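Putative extracellular solute-binding protein (PDB 4P56) binds mandelate and probably acts as the periplasmic solute-capturing component of a TRAP-type transport system. Local coordinates at residues Ala74-Ala79 with Asp86-Ser91; Ala79-Leu84 with Lys136-Leu141; Asp112-Arg117 with Ala273-Asp278; Lys168-Gly173 with Asp205-Pro210; Glu194-Leu199 with Phe217-Ile222. All blocks are in the same frame, centred on the assembly; numbering follows the deposited sequence.

How the contacts relate
Buried and peripheral contacts in this two-lobed binding protein differ in chemistry. Contacts 1 and 2 share helix 76-81 and seat it on one antiparallel sheet without a hydrogen bond between the paired segments; contact 1 is buried and includes a histidine and a threonine bonded to Ser-32, whereas contact 2 reaches an exposed arginine. Contact 4, also buried, is the most polar: parallel strands pair, and one carries the arginine that grips the ligand carboxylate. Contact 5, partly exposed, packs a helix and loop beside those strands and touches contact 4 through Leu-199 and Ser-195. Contact 3 joins two helices through a carboxylate. Contacts 3, 4 and 5, unlike the others, contribute residues to the mandelate pocket.

Contact 1: Ala74-Ala79 with Asp86-Ser91; sequences AGHFDA and DVTFVS
Helix 76-81 lies on strand 87-91, which pairs antiparallel with strand 237-242; His-76 and Phe-77 of the helix meet Thr-88 and Val-90 of the strand. Thr-88 and Val-90 both point toward the helix, while Phe-89 between them starts out from the other face of the strand, and its ring meets that of Trp-34 in the mandelate pocket. No hydrogen bond crosses directly. The His-76 side chain crosses Thr-88 at about a right angle, bringing CD2 of His-76 to 3.2 Å from OG1 of Thr-88. Ser-32 serves both: its hydroxyl bonds NE2 of His-76, and its carbonyl oxygen bonds OG1 of Thr-88. With ND1 of His-76 held by the Asn-72 carbonyl, the imidazole is tied at both nitrogens and its rotation is fixed. Thr-88 places OG1 opposite its own backbone N (chi1 -162°), which leaves the methyl CG2 to face the helix, 3.6 Å from the carbonyl O of His-76. Farther along, side-chain carbons of Phe-77 and Val-90 meet, CB of Phe-77 lying 4.0 Å from CG1 of Val-90, with Val-90 CG2 at the edge of the Phe-77 ring. CG1 of Val-90 also packs 3.7 Å from the backbone N of Phe-77.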
# COMPACT_ATOMS: atom_id res chain seq x y z
N ALA A 74 4.29 -8.86 9.09
CA ALA A 74 3.20 -8.43 9.94
C ALA A 74 3.68 -8.08 11.35
O ALA A 74 3.14 -7.19 11.99
CB ALA A 74 2.12 -9.48 9.99
N GLY A 75 4.74 -8.77 11.81
CA GLY A 75 5.31 -8.54 13.13
C GLY A 75 5.96 -7.18 13.33
O GLY A 75 6.31 -6.79 14.44
N HIS A 76 6.11 -6.44 12.25
CA HIS A 76 6.79 -5.16 12.33
C HIS A 76 6.02 -4.10 13.14
O HIS A 76 6.63 -3.21 13.71
CB HIS A 76 7.15 -4.63 10.92
CG HIS A 76 8.48 -5.14 10.42
ND1 HIS A 76 8.68 -6.44 10.02
CD2 HIS A 76 9.68 -4.51 10.28
CE1 HIS A 76 9.95 -6.59 9.64
NE2 HIS A 76 10.57 -5.44 9.81
N PHE A 77 4.70 -4.20 13.24
CA PHE A 77 3.98 -3.21 14.03
C PHE A 77 4.36 -3.38 15.51
O PHE A 77 4.76 -2.42 16.20
CB PHE A 77 2.46 -3.37 13.86
CG PHE A 77 1.68 -2.27 14.51
CD1 PHE A 77 1.50 -2.25 15.87
CD2 PHE A 77 1.13 -1.24 13.76
CE1 PHE A 77 0.81 -1.21 16.49
CE2 PHE A 77 0.41 -0.20 14.38
CZ PHE A 77 0.26 -0.19 15.73
N ASP A 78 4.24 -4.60 16.01
CA ASP A 78 4.62 -4.90 17.39
C ASP A 78 6.12 -4.65 17.66
O ASP A 78 6.49 -4.26 18.77
CB ASP A 78 4.25 -6.33 17.77
CG ASP A 78 2.75 -6.52 17.95
OD1 ASP A 78 2.07 -5.52 18.27
OD2 ASP A 78 2.24 -7.64 17.75
N ALA A 79 6.98 -4.89 16.67
CA ALA A 79 8.42 -4.62 16.85
C ALA A 79 8.60 -3.17 17.24
O ALA A 79 9.38 -2.85 18.15
CB ALA A 79 9.20 -4.93 15.61
N ASP A 86 12.94 1.34 16.17
CA ASP A 86 12.35 2.64 16.39
C ASP A 86 11.31 3.02 15.32
O ASP A 86 10.31 3.65 15.65
CB ASP A 86 13.42 3.73 16.43
CG ASP A 86 14.32 3.64 17.65
OD1 ASP A 86 13.79 3.48 18.78
OD2 ASP A 86 15.57 3.70 17.49
N VAL A 87 11.57 2.64 14.07
CA VAL A 87 10.77 3.07 12.94
C VAL A 87 10.55 1.92 11.96
O VAL A 87 11.44 1.10 11.74
CB VAL A 87 11.48 4.23 12.18
CG1 VAL A 87 10.72 4.63 10.92
CG2 VAL A 87 11.68 5.42 13.15
N THR A 88 9.36 1.84 11.40
CA THR A 88 9.16 0.94 10.29
C THR A 88 7.98 1.37 9.44
O THR A 88 7.36 2.38 9.71
CB THR A 88 8.91 -0.51 10.77
OG1 THR A 88 9.13 -1.38 9.68
CG2 THR A 88 7.49 -0.66 11.26
N PHE A 89 7.70 0.57 8.41
CA PHE A 89 6.46 0.70 7.64
C PHE A 89 5.66 -0.59 7.73
O PHE A 89 6.24 -1.68 7.83
CB PHE A 89 6.74 1.04 6.18
CG PHE A 89 7.60 0.03 5.49
CD1 PHE A 89 8.98 0.03 5.66
CD2 PHE A 89 7.04 -0.93 4.68
CE1 PHE A 89 9.79 -0.92 5.03
CE2 PHE A 89 7.85 -1.89 4.04
CZ PHE A 89 9.21 -1.87 4.20
N VAL A 90 4.34 -0.48 7.72
CA VAL A 90 3.49 -1.65 7.84
C VAL A 90 2.40 -1.56 6.80
O VAL A 90 1.95 -0.47 6.49
CB VAL A 90 2.83 -1.75 9.25
CG1 VAL A 90 3.88 -1.99 10.33
CG2 VAL A 90 2.02 -0.50 9.56
N SER A 91 1.99 -2.71 6.27
CA SER A 91 0.90 -2.71 5.33
C SER A 91 -0.43 -2.90 6.06
O SER A 91 -0.58 -3.83 6.82
CB SER A 91 1.02 -3.81 4.28
OG SER A 91 -0.21 -3.88 3.55

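Contact 2: Ala79-Leu84 with Lys136-Leu141; sequences AVRDGL and KGVRLL
Val-80 and Val-138 meet through single methyl branches, CG1 of Val-80 lying 3.8 Å from CG1 of Val-138, with the two side chains crossing at about a right angle. The same Val-138 methyl reaches beyond its valine partner to the backbone of the next residue, with CG1 of Val-138 3.8 Å from CA of Arg-81. Alongside, the aliphatic part of Arg-81 runs past the turn that leads into strand 139-145, and its CG comes within 3.6 Å of the carbonyl O of Gly-137. Gly-137 adopts a positive phi of 96°, and its lack of a side chain lets the CD of Arg-81 pass close by. The contact thus joins the C-terminal end of helix 76-81 to an outer strand of the antiparallel sheet, and both valines also touch Ile-241 on the central strand 237-242. The helix finishes in a Schellman motif: Gly-83 takes the positive phi, Leu-84 N bonds Ala-79 O at 2.9 Å, and Gly-83 N bonds Val-80 O at 3.0 Å. Asn-243 ND2 is a second donor to Val-80 O. Further out, the arginine chain bends at chi3 (49°) and turns its guanidinium back along its own helix, where NH1 of Arg-81 forms a salt bridge with OD1 of Asp-82 at 2.9 Å. NH2 of Arg-81 forms another with OD1 of Asp-78.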
# COMPACT_ATOMS: atom_id res chain seq x y z
N ALA A 79 6.98 -4.89 16.67
CA ALA A 79 8.42 -4.62 16.85
C ALA A 79 8.60 -3.17 17.24
O ALA A 79 9.38 -2.85 18.15
CB ALA A 79 9.20 -4.93 15.61
N VAL A 80 7.84 -2.28 16.60
CA VAL A 80 7.92 -0.86 16.97
C VAL A 80 7.30 -0.58 18.34
O VAL A 80 7.92 0.07 19.20
CB VAL A 80 7.33 0.06 15.84
CG1 VAL A 80 7.15 1.48 16.32
CG2 VAL A 80 8.24 0.02 14.64
N ARG A 81 6.09 -1.12 18.56
CA ARG A 81 5.38 -0.88 19.78
C ARG A 81 6.19 -1.37 20.97
O ARG A 81 6.25 -0.72 22.01
CB ARG A 81 4.01 -1.57 19.74
CG ARG A 81 3.09 -1.18 20.91
CD ARG A 81 1.72 -1.87 20.71
NE ARG A 81 1.93 -3.29 20.43
CZ ARG A 81 2.43 -4.16 21.30
NH1 ARG A 81 2.75 -3.78 22.53
NH2 ARG A 81 2.59 -5.43 20.97
N ASP A 82 6.86 -2.51 20.80
CA ASP A 82 7.62 -3.14 21.88
C ASP A 82 9.02 -2.55 22.03
O ASP A 82 9.76 -2.91 22.93
CB ASP A 82 7.74 -4.64 21.62
CG ASP A 82 6.39 -5.36 21.62
OD1 ASP A 82 5.40 -4.78 22.10
OD2 ASP A 82 6.33 -6.50 21.12
N GLY A 83 9.42 -1.66 21.13
CA GLY A 83 10.71 -1.00 21.27
C GLY A 83 11.91 -1.78 20.73
O GLY A 83 13.06 -1.44 21.01
N LEU A 84 11.63 -2.83 19.96
CA LEU A 84 12.68 -3.62 19.31
C LEU A 84 13.37 -2.83 18.22
O LEU A 84 14.60 -2.95 18.01
CB LEU A 84 12.07 -4.91 18.73
CG LEU A 84 13.02 -5.84 17.96
CD1 LEU A 84 14.18 -6.34 18.87
CD2 LEU A 84 12.20 -6.98 17.42
N LYS A 136 -3.07 2.32 17.59
CA LYS A 136 -2.85 2.44 19.02
C LYS A 136 -1.46 1.93 19.39
O LYS A 136 -1.04 0.88 18.92
CB LYS A 136 -3.89 1.61 19.78
CG LYS A 136 -3.77 1.68 21.28
CD LYS A 136 -4.81 0.80 21.98
CE LYS A 136 -4.87 1.11 23.47
NZ LYS A 136 -5.82 0.20 24.14
N GLY A 137 -0.77 2.68 20.25
CA GLY A 137 0.45 2.20 20.87
C GLY A 137 1.74 2.61 20.18
O GLY A 137 2.82 2.38 20.71
N VAL A 138 1.63 3.22 19.00
CA VAL A 138 2.79 3.79 18.31
C VAL A 138 2.42 5.20 17.82
O VAL A 138 1.23 5.59 17.85
CB VAL A 138 3.23 2.96 17.08
CG1 VAL A 138 3.57 1.50 17.50
CG2 VAL A 138 2.14 2.96 16.01
N ARG A 139 3.40 5.99 17.41
CA ARG A 139 3.08 7.28 16.80
C ARG A 139 2.97 7.09 15.32
O ARG A 139 3.87 6.54 14.69
CB ARG A 139 4.10 8.36 17.11
CG ARG A 139 3.86 9.62 16.28
CD ARG A 139 4.87 10.72 16.57
NE ARG A 139 4.49 11.44 17.78
CZ ARG A 139 3.72 12.52 17.81
NH1 ARG A 139 3.26 13.08 16.70
NH2 ARG A 139 3.44 13.07 18.98
N LEU A 140 1.84 7.50 14.75
CA LEU A 140 1.64 7.43 13.31
C LEU A 140 2.25 8.68 12.68
O LEU A 140 1.81 9.79 12.94
CB LEU A 140 0.14 7.37 12.98
CG LEU A 140 -0.26 7.36 11.51
CD1 LEU A 140 0.32 6.16 10.76
CD2 LEU A 140 -1.78 7.42 11.35
N LEU A 141 3.25 8.50 11.84
CA LEU A 141 3.89 9.64 11.18
C LEU A 141 3.17 9.97 9.85
O LEU A 141 2.98 11.13 9.51
CB LEU A 141 5.37 9.37 10.94
CG LEU A 141 6.25 9.31 12.17
CD1 LEU A 141 7.67 8.92 11.79
CD2 LEU A 141 6.27 10.67 12.97

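Contact 3: Asp112-Arg117 with Ala273-Asp278; sequences DTATSR and AWDTHD
Asp-275 of helix 263-285 presents its carboxylate to the N-terminal turn of helix 114-129, where Ala-114 and Thr-115 receive it, an example of an acidic side chain binding the amides that a helix start leaves unpaired. Among the hydrogen bonds, OD1 of Asp-275 takes the backbone N of Ala-114 at 2.7 Å on its syn side, the donor 20° out of the carboxylate plane. OD2 of Asp-275 accepts twice from one residue: the backbone N of Thr-115, at 2.8 Å, comes from above the plane, and OG1 of Thr-115, also at 2.8 Å, approaches on the anti side. Both donors lie on the same face of the carboxylate. Three bonds therefore fix its rotation, and the helix start would be expected to favour its charged form. Capping of helix 114-129 itself is done by Thr-113, the N-cap residue, whose OG1 accepts from the N of Ser-116 along an almost straight line (174°). Apolar contact is made by Ala-114 and Trp-274. With CG of Trp-274 anti to the carbonyl carbon (chi1 -77°), CB faces Ala-114 while the indole extends away from helix 114-129 toward the bound mandelate, its ring meeting those of His-39 and Tyr-144. At the root of the Trp-274 side chain, CB lies 3.5 Å from CB of Ala-114.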
# COMPACT_ATOMS: atom_id res chain seq x y z
N ASP A 112 -5.57 7.16 -10.11
CA ASP A 112 -4.67 6.94 -11.24
C ASP A 112 -3.23 6.66 -10.84
O ASP A 112 -2.51 5.92 -11.54
CB ASP A 112 -4.63 8.18 -12.15
CG ASP A 112 -5.96 8.47 -12.82
OD1 ASP A 112 -6.86 7.58 -12.84
OD2 ASP A 112 -6.08 9.60 -13.34
N THR A 113 -2.78 7.29 -9.77
CA THR A 113 -1.36 7.23 -9.41
C THR A 113 -1.19 7.01 -7.92
O THR A 113 -2.11 7.27 -7.15
CB THR A 113 -0.57 8.49 -9.84
OG1 THR A 113 -0.91 9.62 -9.01
CG2 THR A 113 -0.80 8.83 -11.34
N ALA A 114 -0.02 6.50 -7.53
CA ALA A 114 0.31 6.40 -6.12
C ALA A 114 0.41 7.78 -5.49
O ALA A 114 0.10 7.95 -4.31
CB ALA A 114 1.61 5.66 -5.94
N THR A 115 0.89 8.77 -6.24
CA THR A 115 1.05 10.11 -5.68
C THR A 115 -0.27 10.72 -5.27
O THR A 115 -0.44 11.17 -4.11
CB THR A 115 1.82 11.04 -6.64
OG1 THR A 115 3.16 10.55 -6.77
CG2 THR A 115 1.89 12.49 -6.08
N SER A 116 -1.22 10.78 -6.18
CA SER A 116 -2.52 11.36 -5.85
C SER A 116 -3.23 10.60 -4.71
O SER A 116 -3.72 11.21 -3.74
CB SER A 116 -3.40 11.42 -7.12
OG SER A 116 -3.69 10.10 -7.54
N ARG A 117 -3.23 9.27 -4.78
CA ARG A 117 -3.88 8.44 -3.74
C ARG A 117 -3.22 8.57 -2.37
O ARG A 117 -3.91 8.59 -1.34
CB ARG A 117 -3.87 6.97 -4.15
CG ARG A 117 -4.85 6.12 -3.40
CD ARG A 117 -4.65 4.63 -3.74
NE ARG A 117 -4.90 4.29 -5.13
CZ ARG A 117 -6.10 3.97 -5.61
NH1 ARG A 117 -7.18 3.99 -4.83
NH2 ARG A 117 -6.23 3.63 -6.88
N ALA A 273 7.89 7.79 -5.48
CA ALA A 273 8.76 6.65 -5.65
C ALA A 273 8.01 5.50 -6.31
O ALA A 273 8.51 4.92 -7.26
CB ALA A 273 9.34 6.21 -4.32
N TRP A 274 6.83 5.16 -5.79
CA TRP A 274 6.01 4.10 -6.35
C TRP A 274 5.69 4.35 -7.80
O TRP A 274 5.76 3.42 -8.60
CB TRP A 274 4.68 4.00 -5.63
CG TRP A 274 4.69 3.34 -4.30
CD1 TRP A 274 4.55 3.95 -3.09
CD2 TRP A 274 4.79 1.94 -4.04
NE1 TRP A 274 4.58 3.02 -2.07
CE2 TRP A 274 4.72 1.77 -2.63
CE3 TRP A 274 4.98 0.81 -4.84
CZ2 TRP A 274 4.81 0.53 -2.02
CZ3 TRP A 274 5.07 -0.42 -4.23
CH2 TRP A 274 4.98 -0.56 -2.83
N ASP A 275 5.25 5.57 -8.11
CA ASP A 275 4.89 5.96 -9.48
C ASP A 275 6.07 5.88 -10.45
O ASP A 275 5.91 5.51 -11.63
CB ASP A 275 4.32 7.39 -9.53
CG ASP A 275 2.88 7.47 -9.03
OD1 ASP A 275 2.16 6.46 -9.18
OD2 ASP A 275 2.46 8.55 -8.53
N THR A 276 7.25 6.23 -9.97
CA THR A 276 8.44 6.18 -10.81
C THR A 276 8.76 4.72 -11.13
O THR A 276 9.04 4.36 -12.27
CB THR A 276 9.61 6.91 -10.14
OG1 THR A 276 9.26 8.30 -9.95
CG2 THR A 276 10.87 6.82 -10.96
N HIS A 277 8.67 3.87 -10.13
CA HIS A 277 8.93 2.45 -10.39
C HIS A 277 7.88 1.79 -11.24
O HIS A 277 8.21 0.97 -12.09
CB HIS A 277 9.12 1.71 -9.08
CG HIS A 277 10.47 1.94 -8.50
ND1 HIS A 277 11.38 0.93 -8.31
CD2 HIS A 277 11.08 3.08 -8.10
CE1 HIS A 277 12.49 1.42 -7.80
NE2 HIS A 277 12.33 2.73 -7.67
N ASP A 278 6.62 2.13 -11.00
CA ASP A 278 5.53 1.66 -11.86
C ASP A 278 5.80 2.02 -13.34
O ASP A 278 5.60 1.20 -14.24
CB ASP A 278 4.20 2.27 -11.40
CG ASP A 278 3.52 1.47 -10.30
OD1 ASP A 278 4.10 0.48 -9.78
OD2 ASP A 278 2.38 1.86 -9.96

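Contact 4: Lys168-Gly173 with Asp205-Pro210; sequences KIRVGG and DGVFFP. With RMN ((R)-mandelic acid), chain D.
Arg-170 and Val-207 form a bridge between parallel strands 168-171 and 206-210, and the arginine side chain travels from the sheet to the ligand. Its CB lies 3.7 Å from Gly-206 O, and its CG packs on Leu-198 of helix 195-200. Bends at chi2 and chi3 (-62° and -40°) carry NE past Val-207, 3.7 Å from CG2 of that residue; this buried NE has no polar partner in the model. At the tip, NH1 of Arg-170 donates to O12 of mandelate at 2.8 Å, nearly straight, and also bonds the carbonyl of Lys-190. NH2 of Arg-170 donates to mandelate O11 at 2.7 Å and, weakly, to Phe-208 O. CZ of Phe-209 lies over one guanidinium face, and CZ of Arg-170 stands 4.6 Å from the centre of the Phe-209 ring, an off-centre cation-pi contact. The paired, edge-on bonds from two nitrogens to two oxygens form a bidentate carboxylate clamp, as in other TRAP solute-binding proteins, which would favour acidic solutes and orient the mandelate carboxylate.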
# COMPACT_ATOMS: atom_id res chain seq x y z
N LYS A 168 -6.26 -19.13 -7.78
CA LYS A 168 -5.61 -18.93 -6.50
C LYS A 168 -4.69 -17.74 -6.64
O LYS A 168 -3.66 -17.78 -7.35
CB LYS A 168 -4.87 -20.20 -6.07
CG LYS A 168 -5.75 -21.41 -5.95
CD LYS A 168 -4.99 -22.63 -5.44
CE LYS A 168 -5.86 -23.89 -5.42
NZ LYS A 168 -6.30 -24.25 -6.79
N ILE A 169 -5.07 -16.65 -6.00
CA ILE A 169 -4.40 -15.37 -6.18
C ILE A 169 -3.74 -14.89 -4.90
O ILE A 169 -4.40 -14.66 -3.88
CB ILE A 169 -5.40 -14.28 -6.60
CG1 ILE A 169 -6.10 -14.65 -7.92
CG2 ILE A 169 -4.66 -12.96 -6.79
CD1 ILE A 169 -5.13 -14.81 -9.12
N ARG A 170 -2.42 -14.73 -4.96
CA ARG A 170 -1.70 -14.14 -3.84
C ARG A 170 -2.15 -12.70 -3.67
O ARG A 170 -1.97 -11.87 -4.57
CB ARG A 170 -0.19 -14.18 -4.13
CG ARG A 170 0.72 -14.04 -2.91
CD ARG A 170 0.63 -12.73 -2.11
NE ARG A 170 0.50 -11.52 -2.91
CZ ARG A 170 0.63 -10.28 -2.45
NH1 ARG A 170 1.00 -10.03 -1.19
NH2 ARG A 170 0.43 -9.26 -3.27
N VAL A 171 -2.72 -12.38 -2.51
CA VAL A 171 -3.05 -11.02 -2.17
C VAL A 171 -2.42 -10.61 -0.84
O VAL A 171 -2.12 -11.46 -0.01
CB VAL A 171 -4.58 -10.84 -2.08
CG1 VAL A 171 -5.23 -11.16 -3.42
CG2 VAL A 171 -5.15 -11.77 -1.01
N GLY A 172 -2.20 -9.32 -0.62
CA GLY A 172 -1.68 -8.87 0.65
C GLY A 172 -2.65 -9.16 1.80
O GLY A 172 -2.26 -9.56 2.90
N GLY A 173 -3.93 -8.98 1.51
CA GLY A 173 -4.97 -9.02 2.51
C GLY A 173 -5.89 -7.84 2.22
O GLY A 173 -5.87 -7.31 1.11
N ASP A 205 -1.93 -19.20 -8.78
CA ASP A 205 -2.16 -19.02 -10.22
C ASP A 205 -1.85 -17.61 -10.65
O ASP A 205 -1.81 -17.31 -11.86
CB ASP A 205 -3.64 -19.25 -10.55
CG ASP A 205 -4.07 -20.65 -10.30
OD1 ASP A 205 -3.46 -21.57 -10.88
OD2 ASP A 205 -5.02 -20.84 -9.51
N GLY A 206 -1.69 -16.72 -9.68
CA GLY A 206 -1.61 -15.32 -9.98
C GLY A 206 -1.42 -14.48 -8.74
O GLY A 206 -1.24 -15.00 -7.63
N VAL A 207 -1.39 -13.17 -8.95
CA VAL A 207 -1.06 -12.24 -7.89
C VAL A 207 -1.67 -10.89 -8.19
O VAL A 207 -1.74 -10.48 -9.35
CB VAL A 207 0.48 -12.10 -7.67
CG1 VAL A 207 1.20 -11.68 -8.93
CG2 VAL A 207 0.78 -11.09 -6.56
N PHE A 208 -2.15 -10.24 -7.14
CA PHE A 208 -2.62 -8.86 -7.25
C PHE A 208 -1.43 -8.03 -6.76
O PHE A 208 -1.01 -8.15 -5.61
CB PHE A 208 -3.87 -8.60 -6.35
CG PHE A 208 -5.19 -9.07 -6.95
CD1 PHE A 208 -5.25 -9.74 -8.14
CD2 PHE A 208 -6.40 -8.83 -6.26
CE1 PHE A 208 -6.46 -10.15 -8.66
CE2 PHE A 208 -7.60 -9.23 -6.77
CZ PHE A 208 -7.63 -9.90 -7.98
N PHE A 209 -0.85 -7.24 -7.66
CA PHE A 209 0.26 -6.35 -7.34
C PHE A 209 0.14 -5.09 -8.20
O PHE A 209 -0.52 -5.12 -9.25
CB PHE A 209 1.58 -7.02 -7.75
CG PHE A 209 2.37 -7.61 -6.61
CD1 PHE A 209 2.24 -7.16 -5.31
CD2 PHE A 209 3.31 -8.58 -6.88
CE1 PHE A 209 3.02 -7.70 -4.29
CE2 PHE A 209 4.09 -9.13 -5.85
CZ PHE A 209 3.93 -8.68 -4.57
N PRO A 210 0.80 -3.99 -7.79
CA PRO A 210 0.98 -2.87 -8.71
C PRO A 210 2.07 -3.22 -9.72
O PRO A 210 2.74 -4.24 -9.57
CB PRO A 210 1.43 -1.74 -7.80
CG PRO A 210 2.25 -2.45 -6.75
CD PRO A 210 1.57 -3.80 -6.54
C1 RMN D . 2.56 -4.71 -1.17
C2 RMN D . 3.67 -4.58 -0.35
C3 RMN D . 4.90 -4.24 -0.88
C4 RMN D . 5.05 -4.07 -2.25
C5 RMN D . 3.94 -4.21 -3.08
C6 RMN D . 2.71 -4.52 -2.53
C7 RMN D . 1.23 -5.09 -0.59
C10 RMN D . 0.94 -6.52 -0.94
O8 RMN D . 0.18 -4.37 -1.11
O11 RMN D . 0.34 -6.85 -2.02
O12 RMN D . 1.37 -7.44 -0.18
O HOH W 1 -4.58 -23.54 -9.00
O HOH W 2 -2.58 -7.76 -3.05

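Contact 5: Glu194-Leu199 with Phe217-Ile222; sequences ESYELL and FKLDSI
Leu-219, whose backbone N makes one bond of the Schellman motif that closes helix 211-216, wedges its two methyls against Ser-195, Tyr-196 and Leu-199 of helix 195-200. This is the tight, buried side. CD1 of Leu-219 lies 3.8 Å from CD1 of Leu-199, the two side chains crossing at about a right angle, while CD2 of Leu-219 settles 3.7 Å from CA of Tyr-196. Phe-217, a residue of the mandelate pocket, adds its CB, 3.9 Å from OG of Ser-195; that hydroxyl is hydrogen-bonded to the Ala-192 carbonyl. Leu-199 and Leu-219 both also touch Val-207 of strand 206-210. Toward solvent the contact changes character: an exposed ring and backbone carbonyls replace the interlocked methyls. Lys-218 takes the positive phi of the Schellman motif and turns the end of its side chain away from helix 195-200, while its carbonyl O meets Tyr-196. Tyr-196 extends its exposed ring alongside the loop, CG opposite the backbone N (chi1 -179°), its edge meeting, in plane, O of Lys-218, 3.5 Å from CE1 of Tyr-196. No hydrogen bond joins the two segments. Ile-222 closes the far end, its CD1 3.9 Å from CE1 of Tyr-196.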
# COMPACT_ATOMS: atom_id res chain seq x y z
N GLU A 194 6.44 -13.30 -0.16
CA GLU A 194 6.13 -14.69 -0.42
C GLU A 194 5.69 -14.97 -1.86
O GLU A 194 5.49 -16.12 -2.24
CB GLU A 194 5.08 -15.23 0.56
CG GLU A 194 5.55 -15.27 2.00
CD GLU A 194 4.67 -16.12 2.90
OE1 GLU A 194 4.20 -17.19 2.47
OE2 GLU A 194 4.46 -15.70 4.06
N SER A 195 5.52 -13.91 -2.66
CA SER A 195 4.89 -14.05 -3.97
C SER A 195 5.73 -14.91 -4.93
O SER A 195 5.20 -15.73 -5.67
CB SER A 195 4.56 -12.65 -4.55
OG SER A 195 5.74 -11.89 -4.82
N TYR A 196 7.04 -14.75 -4.90
CA TYR A 196 7.90 -15.50 -5.81
C TYR A 196 7.81 -17.00 -5.52
O TYR A 196 7.61 -17.82 -6.43
CB TYR A 196 9.36 -15.01 -5.73
CG TYR A 196 10.21 -15.80 -6.70
CD1 TYR A 196 10.34 -15.39 -8.02
CD2 TYR A 196 10.80 -17.00 -6.31
CE1 TYR A 196 11.09 -16.14 -8.93
CE2 TYR A 196 11.54 -17.75 -7.22
CZ TYR A 196 11.68 -17.31 -8.52
OH TYR A 196 12.41 -18.06 -9.41
N GLU A 197 7.93 -17.37 -4.25
CA GLU A 197 7.84 -18.79 -3.91
C GLU A 197 6.49 -19.40 -4.32
O GLU A 197 6.41 -20.50 -4.88
CB GLU A 197 8.08 -19.00 -2.41
CG GLU A 197 7.86 -20.41 -1.94
CD GLU A 197 8.96 -21.34 -2.38
OE1 GLU A 197 9.86 -20.88 -3.12
OE2 GLU A 197 8.94 -22.53 -2.00
N LEU A 198 5.41 -18.69 -4.02
CA LEU A 198 4.08 -19.23 -4.27
C LEU A 198 3.79 -19.35 -5.76
O LEU A 198 3.07 -20.25 -6.20
CB LEU A 198 3.02 -18.33 -3.63
CG LEU A 198 2.91 -18.40 -2.11
CD1 LEU A 198 2.09 -17.22 -1.62
CD2 LEU A 198 2.30 -19.72 -1.65
N LEU A 199 4.33 -18.42 -6.54
CA LEU A 199 4.10 -18.44 -7.98
C LEU A 199 5.05 -19.40 -8.68
O LEU A 199 4.63 -20.15 -9.57
CB LEU A 199 4.28 -17.03 -8.57
CG LEU A 199 3.10 -16.10 -8.27
CD1 LEU A 199 3.49 -14.67 -8.56
CD2 LEU A 199 1.86 -16.49 -9.06
N PHE A 217 9.91 -8.04 -7.52
CA PHE A 217 9.80 -9.36 -6.91
C PHE A 217 10.22 -10.49 -7.89
O PHE A 217 10.10 -11.68 -7.59
CB PHE A 217 8.39 -9.56 -6.36
CG PHE A 217 8.13 -8.75 -5.11
CD1 PHE A 217 8.44 -9.26 -3.86
CD2 PHE A 217 7.59 -7.48 -5.19
CE1 PHE A 217 8.20 -8.51 -2.71
CE2 PHE A 217 7.36 -6.72 -4.04
CZ PHE A 217 7.67 -7.24 -2.80
N LYS A 218 10.73 -10.08 -9.05
CA LYS A 218 11.32 -10.99 -10.03
C LYS A 218 10.32 -11.99 -10.55
O LYS A 218 10.63 -13.18 -10.70
CB LYS A 218 12.53 -11.72 -9.44
CG LYS A 218 13.68 -10.80 -9.03
CD LYS A 218 14.72 -11.56 -8.22
CE LYS A 218 15.34 -10.70 -7.13
NZ LYS A 218 16.42 -9.81 -7.62
N LEU A 219 9.12 -11.52 -10.86
CA LEU A 219 8.05 -12.39 -11.32
C LEU A 219 7.88 -12.40 -12.84
O LEU A 219 7.04 -13.13 -13.36
CB LEU A 219 6.72 -11.93 -10.70
CG LEU A 219 6.69 -11.78 -9.18
CD1 LEU A 219 5.33 -11.32 -8.70
CD2 LEU A 219 7.05 -13.08 -8.53
N ASP A 220 8.68 -11.63 -13.56
CA ASP A 220 8.39 -11.42 -14.97
C ASP A 220 8.86 -12.55 -15.89
O ASP A 220 8.67 -12.48 -17.11
CB ASP A 220 8.92 -10.07 -15.46
CG ASP A 220 10.36 -9.82 -15.08
OD1 ASP A 220 10.78 -10.15 -13.95
OD2 ASP A 220 11.07 -9.26 -15.94
N SER A 221 9.46 -13.59 -15.32
CA SER A 221 9.77 -14.79 -16.10
C SER A 221 8.78 -15.91 -15.81
O SER A 221 8.89 -16.99 -16.38
CB SER A 221 11.20 -15.25 -15.83
OG SER A 221 12.13 -14.38 -16.46
N ILE A 222 7.82 -15.63 -14.94
CA ILE A 222 6.75 -16.57 -14.60
C ILE A 222 5.38 -16.06 -15.09
O ILE A 222 4.60 -16.78 -15.71
CB ILE A 222 6.63 -16.71 -13.08
CG1 ILE A 222 7.89 -17.35 -12.48
CG2 ILE A 222 5.40 -17.52 -12.73
CD1 ILE A 222 7.96 -17.21 -10.96